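Methanogen homoaconitase large subunit (Methanocaldococcus jannaschii, PDB 4KP2) forms the large subunit of a hydro-lyase that interconverts (R)-homocitrate, cis-homoaconitate and homoisocitrate with a [4Fe-4S] cluster. Local coordinates at residues A[329-334]-A[360-365]; A[317-322]-A[383-388]; A[215-220]-A[226-231]; A[336-341]-A[430-435]; A[128-133]-A[250-255]. One frame throughout, in Å; residues are numbered along the deposited sequence.

Contact 1: residues A[329-334]-A[360-365]; sequences SDLREA and LQALKE
L331 and A362 mark the nearest approach of the two backbones, their CA atoms 7.9 Å apart. Residues 329-334 are wholly helical, part of helix 328-338, with E333 N bonded to S329 O and A334 N to D330 O. In the other segment 360-363 are helical, and E365 lies in non-helical chain farther on. Both L331 and A362 aim their CB at the other segment, and one branch of L331, CD1, meets the methyl of A362, CB, at 4.3 Å. Beside this thin apolar seam lies the ion pair. R332 leaves its helix alongside the contact, CG anti to the backbone N (chi1 171°), and a bend at chi3 (41°) brings its guanidinium to E365, whose chain reaches out extended. The salt bridge is modelled with R332 NH1 only 2.4 Å from E365 OE2, a separation too short to take literally. The carboxylate is turned 70° from the guanidinium plane, and its second oxygen, OE1, sits 3.6 Å above that plane near the rim, so the pairing runs mainly through OE2. F371 and I368 of helix 367-374 back L331 and A362, while L360 and L363 pack on V372 and I368 of the second subunit. With both R332 and E365 exposed, solvent would probably screen their attraction, and the buried methyls beside them form a separate, apolar layer.

Contact 2: residues A[317-322]-A[383-388]; sequences QVFIGS and CGPCLG
The main contact is between a polar atom and an aromatic face: the carbonyl oxygen of G384 lies over the ring of F319, with G384 O 3.1 Å from CE1 and 3.2 Å from CZ. The phenyl group gets there because CG is anti to the backbone N (chi1 171°), swinging the ring off the strand toward 383-388. Its opposite face has G321 N 4.0 Å above the plane, offset toward the rim, so backbone brackets the ring from both sides. That N-H is engaged by T403 OG1. Apolar contact is sparser: P385 CD approaches the same face as G384 O, 4.4 Å from F319 CD1. The peptide bond between G384 and P385 is cis. Strand 317-320 is the central strand of a five-stranded parallel sheet of order 3-2-1-4-5, bonded to 348-351 on one flank and 399-402 on the other, and the loop beyond its end leads to C323. C383 and C386 flank the cis peptide in a Cys-X-X-Cys sequence, and these three cysteines are the predicted ligands of the [4Fe-4S] cluster. C383 SG and C386 SG stand 5.2 Å apart, so no disulfide joins them. An alanine in place of F319 would remove the ring from between G321 and G384 and is likely to leave the cysteine loop less firmly seated on the sheet. Among hydrogen bonds, Q317 NE2 donates to G392 O, while S322 OG pairs with T324 OG1.

Contact 3: residues A[215-220]-A[226-231]; sequences EVVKNM and LTLCNM
L228 is met by two residues of 215-220, M220 and V217. The closest touch is methyl on methyl, M220 CE to L228 CD1 at 3.7 Å. The terminal methyl of M220 also lies 3.8 Å from the other branch, L228 CD2, and its sulfur SD is 4.0 Å from that same CD2, so the end of the thioether rests across both methyls. An extended chain beyond CG (chi2 -169°, chi3 -178°) gives M220 the length to reach them. V217 adds one branch, CG2, 4.0 Å from L228 CD2; the side chains of both partners slant across that of L228. No hydrogen bond crosses between the segments.

One step outward, R225 ties the two helices together: its NE donates to V217 O, and NH2 makes a weak bond to K218 O, so the end of helix 215-219 is held by the neighbouring helix. T227 OG1 bonds to D223 O within its own helix and to T324 O of a loop. I192 and V193 of helix 189-200 pack on M220 and L228 respectively, while I180 of strand 167-180 touches both V217 and L228 and I242 of strand 239-242 touches V217, placing this pair of consecutive helices against the mixed sheet.

Contact 4: residues A[336-341]-A[430-435]; sequences KYLKGR and SAVKGY
Beside V432, which meets L338 and R341 across the contact, K433 NZ donates a 2.8 Å hydrogen bond to Y435 OH, bridging the end of helix 424-433. G434, with positive phi, is where that helix stops. V432 carries the contact with both of its methyls. CG1, anti to the backbone N (chi1 172°), lies against one face of the R341 guanidinium, 3.4 Å from NH2 and offset toward the rim. Bends at chi2 and chi3 (-68° and -62°) fold the arginine back so that its flat group meets V432, the two side chains crossing at about a right angle. The other methyl faces helix 328-338, with V432 CG2 3.6 Å from L338 CD1; these two side chains lie alongside, pointing opposite ways. The backbone oxygen Y337 O is 3.9 Å from V432 CG2. R341 is exposed and touches a crystal neighbour, so its pose may owe something to the lattice. An alanine at V432 would take away both methyls, and would probably open a gap beside L338 and leave the guanidinium freer to turn.

Y337 packs on K425 and I429, L338 on A428, so helix 424-433 runs beside helix 328-338. L338 also touches F371 and A374 of helix 367-374, while A431 is bonded through its backbone to H344 and packs on V318 of central strand 317-320.

Contact 5: residues A[128-133]-A[250-255]; sequences VLPNMF and DYLKKE
P130 and L252 touch across the contact; on the helix, the ring of the preceding residue, Y251, has E255 CG, from four residues further on, over one face, 3.5 Å above the plane and offset toward the rim. P130 presents the CD corner of its own ring to L252 CD1, 4.0 Å away. That one methyl of L252 also receives L129, whose CD2 stands 4.1 Å away, the two leucine chains meeting at a slant. The second branch, L252 CD2, lies 4.2 Å from V128 O. L252 is thus the single residue of 250-255 that reaches the loop; with CG anti to the carbonyl carbon (chi1 -58°), both of its methyls are brought to the loop. On the loop side L129 to M132 form a type II beta turn, with N131 at positive phi in its third position, and L129 N makes a weak but nearly straight bond to M132 SD (3.4 Å, 167°). The side chains that meet are apolar, and no hydrogen bond passes between the segments.

Polar bonds hold the surroundings: V128 O accepts from R256 NH1, just beyond the helix, N131 ND2 bonds to E269 O, and E255 OE1 forms a salt bridge with K357 NZ. L266 of helix 260-267 packs on both L129 and L252. The loop itself leads from helix 119-126 into strand 133-136 of a five-stranded parallel sheet, whereas helix 246-254 follows strand 239-242 of the mixed sheet, so the contact joins elements belonging to two different sheets.

In the fold
Contacts 5 and 3 come first along the chain, 3 nested inside the loop closed by 5, their centres 15 Å apart. Contacts 2, 1 and 4 follow, built round the parallel sheet centred on strand 317-320. Contact 1 is nested within the loop closed by contact 2; contact 4 crosses both in chain order and shares helix 328-338 with contact 1. Contact 2 touches both, I320 packing on A334 and V318 on A431. C323 is about 11 Å from L228 of contact 3 and 10 Å from V128 of contact 5 (side chains). Contacts 1, 2 and 4 thus tie helices and the loop of the predicted cluster ligands C383 and C386 to one sheet, which probably helps to place the cluster.

Contact 1: residues A[329-334]-A[360-365]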
# COMPACT_ATOMS: atom_id res chain seq x y z
N SER A 329 -8.50 16.11 -8.77
CA SER A 329 -7.85 17.33 -9.23
C SER A 329 -6.42 17.44 -8.71
O SER A 329 -5.54 17.95 -9.40
CB SER A 329 -8.66 18.56 -8.79
OG SER A 329 -8.80 18.60 -7.38
N ASP A 330 -6.20 16.96 -7.49
CA ASP A 330 -4.88 17.00 -6.88
C ASP A 330 -3.93 16.03 -7.58
O ASP A 330 -2.76 16.34 -7.80
CB ASP A 330 -4.96 16.67 -5.39
CG ASP A 330 -5.89 17.61 -4.64
OD1 ASP A 330 -5.44 18.71 -4.26
OD2 ASP A 330 -7.07 17.24 -4.43
N LEU A 331 -4.44 14.86 -7.93
CA LEU A 331 -3.64 13.83 -8.59
C LEU A 331 -3.28 14.23 -10.01
O LEU A 331 -2.12 14.12 -10.42
CB LEU A 331 -4.38 12.49 -8.59
CG LEU A 331 -4.67 11.86 -7.23
CD1 LEU A 331 -5.43 10.55 -7.40
CD2 LEU A 331 -3.37 11.62 -6.47
N ARG A 332 -4.27 14.69 -10.76
CA ARG A 332 -4.07 15.10 -12.15
C ARG A 332 -3.10 16.26 -12.27
O ARG A 332 -2.31 16.33 -13.21
CB ARG A 332 -5.42 15.44 -12.80
CG ARG A 332 -5.31 16.07 -14.18
CD ARG A 332 -6.57 15.81 -15.00
NE ARG A 332 -7.78 15.94 -14.20
CZ ARG A 332 -9.00 15.68 -14.65
NH1 ARG A 332 -9.18 15.29 -15.90
NH2 ARG A 332 -10.05 15.82 -13.85
N GLU A 333 -3.14 17.17 -11.29
CA GLU A 333 -2.22 18.30 -11.25
C GLU A 333 -0.79 17.82 -11.00
O GLU A 333 0.15 18.30 -11.62
CB GLU A 333 -2.64 19.29 -10.16
CG GLU A 333 -1.67 20.44 -9.94
CD GLU A 333 -1.70 21.47 -11.05
OE1 GLU A 333 -2.59 21.39 -11.92
OE2 GLU A 333 -0.84 22.38 -11.04
N ALA A 334 -0.65 16.87 -10.08
CA ALA A 334 0.66 16.33 -9.74
C ALA A 334 1.21 15.47 -10.87
O ALA A 334 2.41 15.47 -11.14
CB ALA A 334 0.58 15.53 -8.45
N LEU A 360 -10.49 4.84 -9.08
CA LEU A 360 -10.99 4.26 -10.32
C LEU A 360 -10.97 5.23 -11.49
O LEU A 360 -10.49 4.89 -12.58
CB LEU A 360 -12.41 3.72 -10.11
CG LEU A 360 -12.50 2.43 -9.30
CD1 LEU A 360 -13.95 2.04 -9.07
CD2 LEU A 360 -11.75 1.32 -10.01
N GLN A 361 -11.48 6.44 -11.28
CA GLN A 361 -11.56 7.42 -12.35
C GLN A 361 -10.19 8.00 -12.70
O GLN A 361 -10.03 8.65 -13.73
CB GLN A 361 -12.55 8.53 -12.00
CG GLN A 361 -12.24 9.27 -10.71
CD GLN A 361 -13.38 10.15 -10.26
OE1 GLN A 361 -14.46 10.14 -10.86
NE2 GLN A 361 -13.17 10.90 -9.19
N ALA A 362 -9.21 7.77 -11.83
CA ALA A 362 -7.84 8.18 -12.11
C ALA A 362 -7.08 7.04 -12.78
O ALA A 362 -6.03 7.24 -13.38
CB ALA A 362 -7.14 8.62 -10.83
N LEU A 363 -7.63 5.83 -12.66
CA LEU A 363 -7.07 4.66 -13.33
C LEU A 363 -7.51 4.65 -14.79
O LEU A 363 -6.72 4.33 -15.68
CB LEU A 363 -7.53 3.38 -12.64
CG LEU A 363 -6.82 2.99 -11.35
CD1 LEU A 363 -7.60 1.91 -10.61
CD2 LEU A 363 -5.41 2.51 -11.66
N LYS A 364 -8.77 4.99 -15.03
CA LYS A 364 -9.33 5.02 -16.37
C LYS A 364 -8.80 6.24 -17.12
O LYS A 364 -9.00 6.37 -18.33
CB LYS A 364 -10.85 5.06 -16.30
CG LYS A 364 -11.55 4.57 -17.56
CD LYS A 364 -13.06 4.64 -17.40
CE LYS A 364 -13.77 3.94 -18.55
NZ LYS A 364 -13.47 2.48 -18.58
N GLU A 365 -8.14 7.13 -16.40
CA GLU A 365 -7.58 8.34 -16.98
C GLU A 365 -6.07 8.17 -17.18
O GLU A 365 -5.41 9.01 -17.79
CB GLU A 365 -7.88 9.54 -16.09
CG GLU A 365 -7.70 10.89 -16.77
CD GLU A 365 -8.35 12.02 -15.99
OE1 GLU A 365 -9.21 11.74 -15.13
OE2 GLU A 365 -7.99 13.19 -16.23

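Contact 2: residues A[317-322]-A[383-388]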
# COMPACT_ATOMS: atom_id res chain seq x y z
N GLN A 317 11.64 12.35 1.15
CA GLN A 317 10.38 11.66 0.88
C GLN A 317 9.28 12.66 0.53
O GLN A 317 9.26 13.78 1.03
CB GLN A 317 9.96 10.82 2.10
CG GLN A 317 8.74 9.94 1.86
CD GLN A 317 8.37 9.12 3.08
OE1 GLN A 317 8.77 7.97 3.21
NE2 GLN A 317 7.59 9.71 3.98
N VAL A 318 8.38 12.25 -0.35
CA VAL A 318 7.25 13.10 -0.73
C VAL A 318 5.95 12.30 -0.70
O VAL A 318 5.84 11.27 -1.34
CB VAL A 318 7.43 13.71 -2.13
CG1 VAL A 318 6.18 14.47 -2.54
CG2 VAL A 318 8.65 14.61 -2.17
N PHE A 319 4.98 12.79 0.06
CA PHE A 319 3.67 12.15 0.12
C PHE A 319 2.59 13.01 -0.53
O PHE A 319 2.50 14.21 -0.27
CB PHE A 319 3.29 11.81 1.56
CG PHE A 319 1.87 11.34 1.70
CD1 PHE A 319 1.45 10.17 1.10
CD2 PHE A 319 0.96 12.08 2.44
CE1 PHE A 319 0.15 9.73 1.23
CE2 PHE A 319 -0.35 11.65 2.57
CZ PHE A 319 -0.75 10.48 1.97
N ILE A 320 1.78 12.38 -1.37
CA ILE A 320 0.68 13.07 -2.04
C ILE A 320 -0.61 12.27 -1.92
O ILE A 320 -0.73 11.18 -2.48
CB ILE A 320 0.99 13.28 -3.53
CG1 ILE A 320 2.23 14.15 -3.71
CG2 ILE A 320 -0.21 13.92 -4.23
CD1 ILE A 320 2.60 14.39 -5.16
N GLY A 321 -1.58 12.82 -1.19
CA GLY A 321 -2.89 12.21 -1.14
C GLY A 321 -3.48 11.99 0.24
O GLY A 321 -3.59 10.86 0.71
N SER A 322 -3.89 13.08 0.89
CA SER A 322 -4.62 12.98 2.15
C SER A 322 -6.03 13.52 1.94
O SER A 322 -6.48 13.66 0.81
CB SER A 322 -3.91 13.77 3.25
OG SER A 322 -3.85 15.15 2.93
N CYS A 383 -5.28 7.20 4.66
CA CYS A 383 -4.46 8.31 5.13
C CYS A 383 -3.22 7.82 5.87
O CYS A 383 -3.29 7.42 7.04
CB CYS A 383 -5.28 9.25 6.02
SG CYS A 383 -6.25 8.44 7.31
N GLY A 384 -2.08 7.84 5.18
CA GLY A 384 -0.83 7.40 5.76
C GLY A 384 0.37 7.87 4.95
O GLY A 384 0.28 7.96 3.73
N PRO A 385 1.49 8.16 5.62
CA PRO A 385 1.64 8.05 7.08
C PRO A 385 1.08 9.26 7.83
O PRO A 385 1.42 10.40 7.53
CB PRO A 385 3.16 7.98 7.26
CG PRO A 385 3.70 8.76 6.11
CD PRO A 385 2.76 8.52 4.96
N CYS A 386 0.22 8.98 8.80
CA CYS A 386 -0.36 10.03 9.64
C CYS A 386 -0.42 9.56 11.09
O CYS A 386 -0.95 8.49 11.38
CB CYS A 386 -1.76 10.40 9.14
SG CYS A 386 -1.81 11.13 7.49
N LEU A 387 0.15 10.38 11.98
CA LEU A 387 0.24 10.05 13.40
C LEU A 387 0.99 8.73 13.63
O LEU A 387 0.73 8.02 14.60
CB LEU A 387 -1.15 9.98 14.05
CG LEU A 387 -2.10 11.15 13.81
CD1 LEU A 387 -3.37 10.99 14.63
CD2 LEU A 387 -1.42 12.47 14.13
N GLY A 388 1.92 8.42 12.73
CA GLY A 388 2.64 7.17 12.79
C GLY A 388 1.73 5.99 12.49
O GLY A 388 1.65 5.04 13.27

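Contact 3: residues A[215-220]-A[226-231]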
# COMPACT_ATOMS: atom_id res chain seq x y z
N GLU A 215 -14.84 36.48 -3.39
CA GLU A 215 -14.92 36.09 -4.80
C GLU A 215 -14.13 34.82 -5.10
O GLU A 215 -14.50 34.05 -5.98
CB GLU A 215 -14.45 37.24 -5.69
CG GLU A 215 -13.05 37.75 -5.35
CD GLU A 215 -12.73 39.06 -6.06
OE1 GLU A 215 -11.56 39.49 -5.99
OE2 GLU A 215 -13.64 39.65 -6.67
N VAL A 216 -13.04 34.61 -4.37
CA VAL A 216 -12.20 33.44 -4.57
C VAL A 216 -12.90 32.17 -4.10
O VAL A 216 -12.96 31.17 -4.82
CB VAL A 216 -10.85 33.57 -3.84
CG1 VAL A 216 -10.01 32.32 -4.03
CG2 VAL A 216 -10.10 34.79 -4.35
N VAL A 217 -13.44 32.21 -2.88
CA VAL A 217 -14.16 31.08 -2.32
C VAL A 217 -15.42 30.80 -3.13
O VAL A 217 -15.80 29.64 -3.34
CB VAL A 217 -14.54 31.34 -0.84
CG1 VAL A 217 -15.30 30.15 -0.27
CG2 VAL A 217 -13.30 31.63 -0.02
N LYS A 218 -16.07 31.86 -3.59
CA LYS A 218 -17.28 31.75 -4.40
C LYS A 218 -17.00 31.08 -5.74
O LYS A 218 -17.85 30.40 -6.30
CB LYS A 218 -17.90 33.13 -4.62
CG LYS A 218 -19.25 33.12 -5.31
CD LYS A 218 -20.32 32.51 -4.43
CE LYS A 218 -21.69 32.59 -5.09
NZ LYS A 218 -22.77 32.08 -4.21
N ASN A 219 -15.79 31.28 -6.25
CA ASN A 219 -15.39 30.71 -7.54
C ASN A 219 -14.72 29.35 -7.40
O ASN A 219 -14.49 28.66 -8.40
CB ASN A 219 -14.48 31.67 -8.30
CG ASN A 219 -15.22 32.91 -8.77
OD1 ASN A 219 -16.38 32.84 -9.16
ND2 ASN A 219 -14.54 34.05 -8.74
N MET A 220 -14.41 28.97 -6.17
CA MET A 220 -13.80 27.67 -5.90
C MET A 220 -14.74 26.52 -6.20
O MET A 220 -15.95 26.62 -6.00
CB MET A 220 -13.37 27.57 -4.43
CG MET A 220 -11.99 28.09 -4.12
SD MET A 220 -11.50 27.62 -2.45
CE MET A 220 -9.90 28.39 -2.33
N LEU A 226 -13.25 22.08 0.26
CA LEU A 226 -12.94 20.99 1.18
C LEU A 226 -11.59 21.22 1.85
O LEU A 226 -11.41 20.91 3.03
CB LEU A 226 -12.93 19.65 0.44
CG LEU A 226 -14.14 18.74 0.63
CD1 LEU A 226 -15.43 19.45 0.22
CD2 LEU A 226 -13.97 17.45 -0.15
N THR A 227 -10.65 21.78 1.09
CA THR A 227 -9.31 22.04 1.60
C THR A 227 -9.31 23.15 2.65
O THR A 227 -8.65 23.05 3.68
CB THR A 227 -8.35 22.43 0.46
OG1 THR A 227 -8.31 21.37 -0.51
CG2 THR A 227 -6.95 22.67 1.00
N LEU A 228 -10.07 24.21 2.37
CA LEU A 228 -10.14 25.36 3.27
C LEU A 228 -10.76 25.00 4.62
O LEU A 228 -10.30 25.46 5.67
CB LEU A 228 -10.92 26.51 2.63
CG LEU A 228 -10.08 27.63 2.01
CD1 LEU A 228 -9.08 27.08 1.01
CD2 LEU A 228 -10.98 28.66 1.35
N CYS A 229 -11.81 24.18 4.59
CA CYS A 229 -12.50 23.79 5.81
C CYS A 229 -11.75 22.69 6.56
O CYS A 229 -11.99 22.47 7.74
CB CYS A 229 -13.93 23.34 5.50
SG CYS A 229 -14.98 24.63 4.81
N ASN A 230 -10.86 22.00 5.85
CA ASN A 230 -10.10 20.90 6.45
C ASN A 230 -9.04 21.40 7.42
O ASN A 230 -8.78 20.77 8.45
CB ASN A 230 -9.44 20.05 5.36
CG ASN A 230 -8.70 18.86 5.93
OD1 ASN A 230 -7.56 18.97 6.36
ND2 ASN A 230 -9.35 17.70 5.92
N MET A 231 -8.44 22.54 7.10
CA MET A 231 -7.35 23.08 7.90
C MET A 231 -7.86 24.07 8.95
O MET A 231 -7.13 24.98 9.36
CB MET A 231 -6.32 23.77 7.00
CG MET A 231 -5.88 22.94 5.81
SD MET A 231 -4.21 22.30 5.99
CE MET A 231 -3.30 23.82 6.26

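Contact 4: residues A[336-341]-A[430-435]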
# COMPACT_ATOMS: atom_id res chain seq x y z
N LYS A 336 0.65 15.93 -13.92
CA LYS A 336 1.02 16.85 -14.99
C LYS A 336 2.51 17.19 -14.94
O LYS A 336 3.18 17.21 -15.97
CB LYS A 336 0.18 18.13 -14.89
CG LYS A 336 0.64 19.25 -15.81
CD LYS A 336 -0.25 20.47 -15.63
CE LYS A 336 0.27 21.65 -16.45
NZ LYS A 336 -0.63 22.83 -16.32
N TYR A 337 3.01 17.46 -13.74
CA TYR A 337 4.43 17.78 -13.57
C TYR A 337 5.28 16.53 -13.42
O TYR A 337 6.51 16.59 -13.48
CB TYR A 337 4.62 18.70 -12.36
CG TYR A 337 4.13 20.11 -12.58
CD1 TYR A 337 4.96 21.08 -13.13
CD2 TYR A 337 2.84 20.48 -12.23
CE1 TYR A 337 4.51 22.37 -13.33
CE2 TYR A 337 2.38 21.77 -12.42
CZ TYR A 337 3.23 22.71 -12.98
OH TYR A 337 2.79 24.00 -13.18
N LEU A 338 4.62 15.39 -13.22
CA LEU A 338 5.31 14.12 -13.06
C LEU A 338 5.28 13.34 -14.37
O LEU A 338 5.82 12.24 -14.47
CB LEU A 338 4.66 13.29 -11.96
CG LEU A 338 5.60 12.52 -11.03
CD1 LEU A 338 6.30 13.46 -10.08
CD2 LEU A 338 4.83 11.45 -10.27
N LYS A 339 4.64 13.93 -15.37
CA LYS A 339 4.45 13.28 -16.66
C LYS A 339 5.75 13.23 -17.45
O LYS A 339 6.36 14.26 -17.73
CB LYS A 339 3.38 14.02 -17.46
CG LYS A 339 2.57 13.15 -18.40
CD LYS A 339 1.19 13.75 -18.63
CE LYS A 339 1.28 15.20 -19.06
NZ LYS A 339 -0.06 15.85 -19.14
N GLY A 340 6.18 12.02 -17.79
CA GLY A 340 7.38 11.83 -18.59
C GLY A 340 8.65 11.77 -17.78
O GLY A 340 9.65 11.19 -18.21
N ARG A 341 8.63 12.36 -16.59
CA ARG A 341 9.81 12.41 -15.74
C ARG A 341 9.86 11.23 -14.77
O ARG A 341 8.93 10.43 -14.70
CB ARG A 341 9.83 13.72 -14.95
CG ARG A 341 9.81 14.97 -15.81
CD ARG A 341 11.10 15.12 -16.60
NE ARG A 341 12.26 15.26 -15.73
CZ ARG A 341 12.69 16.42 -15.23
NH1 ARG A 341 12.05 17.54 -15.53
NH2 ARG A 341 13.75 16.45 -14.44
N SER A 430 8.96 18.84 -6.55
CA SER A 430 10.05 18.62 -5.61
C SER A 430 10.48 17.16 -5.57
O SER A 430 11.63 16.86 -5.26
CB SER A 430 9.64 19.08 -4.21
OG SER A 430 9.26 20.45 -4.21
N ALA A 431 9.56 16.26 -5.90
CA ALA A 431 9.87 14.84 -5.98
C ALA A 431 10.71 14.55 -7.21
O ALA A 431 11.50 13.61 -7.23
CB ALA A 431 8.59 14.02 -6.00
N VAL A 432 10.54 15.37 -8.24
CA VAL A 432 11.29 15.22 -9.48
C VAL A 432 12.72 15.70 -9.33
O VAL A 432 13.67 15.02 -9.72
CB VAL A 432 10.62 15.99 -10.64
CG1 VAL A 432 11.51 15.99 -11.87
CG2 VAL A 432 9.26 15.39 -10.96
N LYS A 433 12.88 16.89 -8.74
CA LYS A 433 14.19 17.52 -8.64
C LYS A 433 14.93 17.17 -7.35
O LYS A 433 16.11 17.47 -7.20
CB LYS A 433 14.07 19.03 -8.79
CG LYS A 433 13.36 19.46 -10.06
CD LYS A 433 13.50 20.95 -10.30
CE LYS A 433 14.94 21.34 -10.56
NZ LYS A 433 15.10 22.81 -10.77
N GLY A 434 14.22 16.54 -6.41
CA GLY A 434 14.83 16.08 -5.18
C GLY A 434 14.94 17.13 -4.10
O GLY A 434 15.48 16.88 -3.02
N TYR A 435 14.42 18.32 -4.37
CA TYR A 435 14.42 19.40 -3.39
C TYR A 435 13.21 20.30 -3.56
O TYR A 435 12.63 20.37 -4.64
CB TYR A 435 15.72 20.21 -3.47
CG TYR A 435 15.90 20.98 -4.76
CD1 TYR A 435 16.46 20.37 -5.88
CD2 TYR A 435 15.52 22.31 -4.86
CE1 TYR A 435 16.63 21.07 -7.06
CE2 TYR A 435 15.69 23.02 -6.03
CZ TYR A 435 16.24 22.39 -7.13
OH TYR A 435 16.41 23.10 -8.30

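Contact 5: residues A[128-133]-A[250-255]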
# COMPACT_ATOMS: atom_id res chain seq x y z
N VAL A 128 -22.83 13.79 3.39
CA VAL A 128 -22.98 15.15 3.92
C VAL A 128 -23.84 16.08 3.07
O VAL A 128 -23.48 16.44 1.95
CB VAL A 128 -21.61 15.82 4.14
CG1 VAL A 128 -21.79 17.23 4.65
CG2 VAL A 128 -20.77 15.00 5.11
N LEU A 129 -24.99 16.47 3.62
CA LEU A 129 -25.87 17.44 2.99
C LEU A 129 -25.75 18.79 3.70
O LEU A 129 -25.37 18.83 4.87
CB LEU A 129 -27.32 16.96 3.03
CG LEU A 129 -27.70 15.82 2.08
CD1 LEU A 129 -29.16 15.44 2.28
CD2 LEU A 129 -27.44 16.23 0.64
N PRO A 130 -26.05 19.88 2.99
CA PRO A 130 -26.03 21.22 3.59
C PRO A 130 -26.95 21.34 4.80
O PRO A 130 -27.89 20.55 4.94
CB PRO A 130 -26.53 22.12 2.46
CG PRO A 130 -26.12 21.41 1.22
CD PRO A 130 -26.28 19.94 1.53
N ASN A 131 -26.66 22.30 5.67
CA ASN A 131 -27.45 22.58 6.88
C ASN A 131 -27.43 21.47 7.93
O ASN A 131 -28.08 21.58 8.97
CB ASN A 131 -28.90 22.95 6.52
CG ASN A 131 -28.98 24.09 5.52
OD1 ASN A 131 -28.07 24.91 5.43
ND2 ASN A 131 -30.07 24.13 4.77
N MET A 132 -26.68 20.41 7.67
CA MET A 132 -26.59 19.28 8.60
C MET A 132 -25.77 19.62 9.84
O MET A 132 -25.09 20.64 9.90
CB MET A 132 -25.95 18.07 7.92
CG MET A 132 -26.93 17.14 7.21
SD MET A 132 -26.12 15.61 6.71
CE MET A 132 -27.48 14.72 5.98
N PHE A 133 -25.87 18.75 10.84
CA PHE A 133 -24.96 18.78 11.98
C PHE A 133 -24.16 17.49 11.96
O PHE A 133 -24.66 16.43 12.34
CB PHE A 133 -25.73 18.91 13.29
CG PHE A 133 -24.85 18.96 14.51
CD1 PHE A 133 -24.34 20.16 14.96
CD2 PHE A 133 -24.54 17.80 15.20
CE1 PHE A 133 -23.52 20.21 16.07
CE2 PHE A 133 -23.72 17.84 16.31
CZ PHE A 133 -23.22 19.05 16.75
N ASP A 250 -23.93 21.22 -7.61
CA ASP A 250 -23.41 20.54 -8.79
C ASP A 250 -22.56 19.34 -8.39
O ASP A 250 -22.54 18.32 -9.09
CB ASP A 250 -22.58 21.50 -9.65
CG ASP A 250 -23.42 22.59 -10.28
OD1 ASP A 250 -24.62 22.35 -10.53
OD2 ASP A 250 -22.88 23.69 -10.53
N TYR A 251 -21.87 19.46 -7.27
CA TYR A 251 -21.05 18.37 -6.74
C TYR A 251 -21.93 17.23 -6.24
O TYR A 251 -21.56 16.06 -6.31
CB TYR A 251 -20.15 18.88 -5.62
CG TYR A 251 -19.34 17.80 -4.93
CD1 TYR A 251 -18.15 17.35 -5.48
CD2 TYR A 251 -19.76 17.26 -3.72
CE1 TYR A 251 -17.41 16.37 -4.85
CE2 TYR A 251 -19.02 16.28 -3.09
CZ TYR A 251 -17.85 15.84 -3.66
OH TYR A 251 -17.11 14.86 -3.03
N LEU A 252 -23.11 17.58 -5.73
CA LEU A 252 -24.04 16.59 -5.21
C LEU A 252 -24.77 15.89 -6.34
O LEU A 252 -25.48 14.90 -6.12
CB LEU A 252 -25.03 17.25 -4.25
CG LEU A 252 -24.42 17.96 -3.04
CD1 LEU A 252 -25.50 18.54 -2.15
CD2 LEU A 252 -23.53 17.00 -2.26
N LYS A 253 -24.61 16.39 -7.56
CA LYS A 253 -25.19 15.76 -8.73
C LYS A 253 -24.21 14.75 -9.34
O LYS A 253 -24.60 13.66 -9.75
CB LYS A 253 -25.55 16.80 -9.79
CG LYS A 253 -26.67 17.74 -9.38
CD LYS A 253 -27.20 18.51 -10.58
CE LYS A 253 -26.08 19.26 -11.28
NZ LYS A 253 -26.57 19.95 -12.51
N LYS A 254 -22.94 15.14 -9.38
CA LYS A 254 -21.90 14.32 -9.98
C LYS A 254 -21.57 13.09 -9.14
O LYS A 254 -21.20 12.04 -9.67
CB LYS A 254 -20.65 15.18 -10.21
CG LYS A 254 -19.36 14.42 -10.42
CD LYS A 254 -18.22 15.37 -10.75
CE LYS A 254 -16.87 14.73 -10.50
NZ LYS A 254 -16.63 14.49 -9.05
N GLU A 255 -21.74 13.21 -7.82
CA GLU A 255 -21.31 12.16 -6.90
C GLU A 255 -22.41 11.18 -6.49
O GLU A 255 -22.32 9.98 -6.77
CB GLU A 255 -20.67 12.78 -5.65
CG GLU A 255 -19.44 13.63 -5.93
CD GLU A 255 -18.25 12.80 -6.39
OE1 GLU A 255 -18.23 11.59 -6.11
OE2 GLU A 255 -17.35 13.37 -7.03